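Local coordinates for protein 6-carboxyhexanoate--CoA ligase (Aquifex aeolicus, PDB 5TV6) that is a member of the BioW family of CoA ligases, modelled here with pimelic acid bound, at residues A[157-162]-A[182-187]. Residues are numbered along the deposited sequence; the frame is centred on the assembly and turned at random.
Sequences TLRTVD and SDDPDY. With PML (pimelic acid), chain C.
Arg159 and Tyr187 pass each other in opposite directions. Arg159 CD lies 3.4 Å from the centroid of the Tyr187 ring and only 8° off the normal, a CH-pi contact over the face. The guanidinium, its plane turned 30° from the ring, makes an off-centre cation-pi contact. An extended chain from CG to NE carries it past the ring centre toward Asp184, where Arg159 NH2 forms a salt bridge with Asp184 OD2 at 2.8 Å; there guanidinium and carboxylate planes stand 77° apart. The other carboxylate oxygen, OD1, accepts from Asp186 N in an Asx turn, which together with the salt bridge helps fix the carboxylate's rotation. Pimelic acid spans the pocket between the start of helix 158-172 and this loop. At one end, its O12 lies at the guanidinium edge and accepts from Arg159 NH1 at 2.8 Å. Ser182 OG donates to the same O12 at 3.1 Å. At the other, Thr160 OG1 donates to O71 (2.8 Å), and Tyr187 OH lies 2.5 Å from O72, a doubtfully short length; Tyr199 and Arg201 also bind the ligand. The Tyr187 hydroxyl accepts from Thr157 OG1 at 2.9 Å, linking it to the helix N-cap, where Thr157 and Thr160 form a capping box through weak bonds.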
# COMPACT_ATOMS: atom_id res chain seq x y z
N THR A 157 5.53 3.78 -12.84
CA THR A 157 5.77 2.35 -12.94
C THR A 157 4.50 1.55 -12.61
O THR A 157 3.45 2.09 -12.25
CB THR A 157 6.92 1.92 -12.03
OG1 THR A 157 6.52 2.09 -10.66
CG2 THR A 157 8.16 2.76 -12.28
N LEU A 158 4.62 0.22 -12.75
CA LEU A 158 3.53 -0.67 -12.34
C LEU A 158 3.36 -0.68 -10.82
O LEU A 158 2.25 -0.94 -10.33
CB LEU A 158 3.78 -2.09 -12.87
CG LEU A 158 3.66 -2.23 -14.39
CD1 LEU A 158 4.32 -3.50 -14.88
CD2 LEU A 158 2.21 -2.20 -14.82
N ARG A 159 4.42 -0.39 -10.08
CA ARG A 159 4.30 -0.30 -8.63
C ARG A 159 3.52 0.94 -8.22
O ARG A 159 2.77 0.89 -7.24
CB ARG A 159 5.68 -0.28 -7.97
CG ARG A 159 6.35 -1.61 -7.95
CD ARG A 159 7.70 -1.50 -7.28
NE ARG A 159 8.50 -2.71 -7.46
CZ ARG A 159 8.65 -3.63 -6.52
NH1 ARG A 159 8.06 -3.49 -5.34
NH2 ARG A 159 9.40 -4.70 -6.77
N THR A 160 3.70 2.06 -8.94
CA THR A 160 2.85 3.23 -8.70
C THR A 160 1.39 2.88 -8.89
O THR A 160 0.53 3.23 -8.07
CB THR A 160 3.22 4.38 -9.66
OG1 THR A 160 4.63 4.63 -9.62
CG2 THR A 160 2.47 5.64 -9.29
N VAL A 161 1.08 2.18 -9.99
CA VAL A 161 -0.30 1.85 -10.29
C VAL A 161 -0.92 1.10 -9.12
O VAL A 161 -2.02 1.42 -8.67
CB VAL A 161 -0.38 1.02 -11.58
CG1 VAL A 161 -1.83 0.70 -11.90
CG2 VAL A 161 0.30 1.75 -12.72
N ASP A 162 -0.20 0.11 -8.58
CA ASP A 162 -0.73 -0.64 -7.46
C ASP A 162 -0.74 0.19 -6.18
O ASP A 162 -1.71 0.15 -5.43
CB ASP A 162 0.08 -1.93 -7.24
CG ASP A 162 -0.09 -2.94 -8.36
OD1 ASP A 162 -1.15 -2.94 -9.04
OD2 ASP A 162 0.84 -3.76 -8.54
N SER A 182 9.42 0.49 -0.39
CA SER A 182 9.38 -0.91 -0.76
C SER A 182 10.39 -1.71 0.05
O SER A 182 11.38 -1.18 0.56
CB SER A 182 9.68 -1.07 -2.26
OG SER A 182 9.40 -2.37 -2.72
N ASP A 183 10.14 -3.01 0.16
CA ASP A 183 11.16 -3.88 0.72
C ASP A 183 12.02 -4.53 -0.35
O ASP A 183 13.08 -5.07 -0.02
CB ASP A 183 10.56 -4.95 1.64
CG ASP A 183 9.27 -5.53 1.11
OD1 ASP A 183 9.29 -6.14 0.02
OD2 ASP A 183 8.25 -5.40 1.83
N ASP A 184 11.61 -4.47 -1.62
CA ASP A 184 12.49 -4.82 -2.72
C ASP A 184 13.78 -4.01 -2.60
O ASP A 184 13.72 -2.78 -2.50
CB ASP A 184 11.79 -4.55 -4.05
CG ASP A 184 12.64 -4.93 -5.27
OD1 ASP A 184 13.87 -4.76 -5.27
OD2 ASP A 184 12.04 -5.39 -6.27
N PRO A 185 14.95 -4.66 -2.59
CA PRO A 185 16.19 -3.90 -2.40
C PRO A 185 16.60 -3.09 -3.62
O PRO A 185 17.49 -2.23 -3.51
CB PRO A 185 17.21 -5.00 -2.09
CG PRO A 185 16.71 -6.16 -2.92
CD PRO A 185 15.20 -6.09 -2.81
N ASP A 186 15.99 -3.35 -4.77
CA ASP A 186 16.29 -2.65 -6.02
C ASP A 186 15.35 -1.49 -6.32
O ASP A 186 15.49 -0.86 -7.37
CB ASP A 186 16.24 -3.65 -7.18
CG ASP A 186 17.55 -4.36 -7.40
OD1 ASP A 186 18.40 -4.34 -6.48
OD2 ASP A 186 17.72 -4.95 -8.50
N TYR A 187 14.38 -1.20 -5.45
CA TYR A 187 13.36 -0.19 -5.73
C TYR A 187 13.30 0.76 -4.54
O TYR A 187 12.74 0.43 -3.49
CB TYR A 187 12.02 -0.83 -6.00
CG TYR A 187 10.99 0.09 -6.61
CD1 TYR A 187 10.23 0.94 -5.82
CD2 TYR A 187 10.76 0.09 -7.99
CE1 TYR A 187 9.29 1.77 -6.37
CE2 TYR A 187 9.82 0.92 -8.55
CZ TYR A 187 9.09 1.76 -7.74
OH TYR A 187 8.14 2.60 -8.29
C1 PML C . 5.83 -1.22 -2.75
O11 PML C . 5.61 -1.67 -1.58
O12 PML C . 6.44 -1.93 -3.61
C2 PML C . 5.37 0.19 -3.09
C3 PML C . 6.53 0.97 -3.71
C4 PML C . 6.31 2.47 -3.66
C5 PML C . 5.61 2.96 -4.91
C6 PML C . 6.20 4.31 -5.28
C7 PML C . 5.85 4.72 -6.71
O71 PML C . 4.76 5.29 -6.92
O72 PML C . 6.65 4.48 -7.66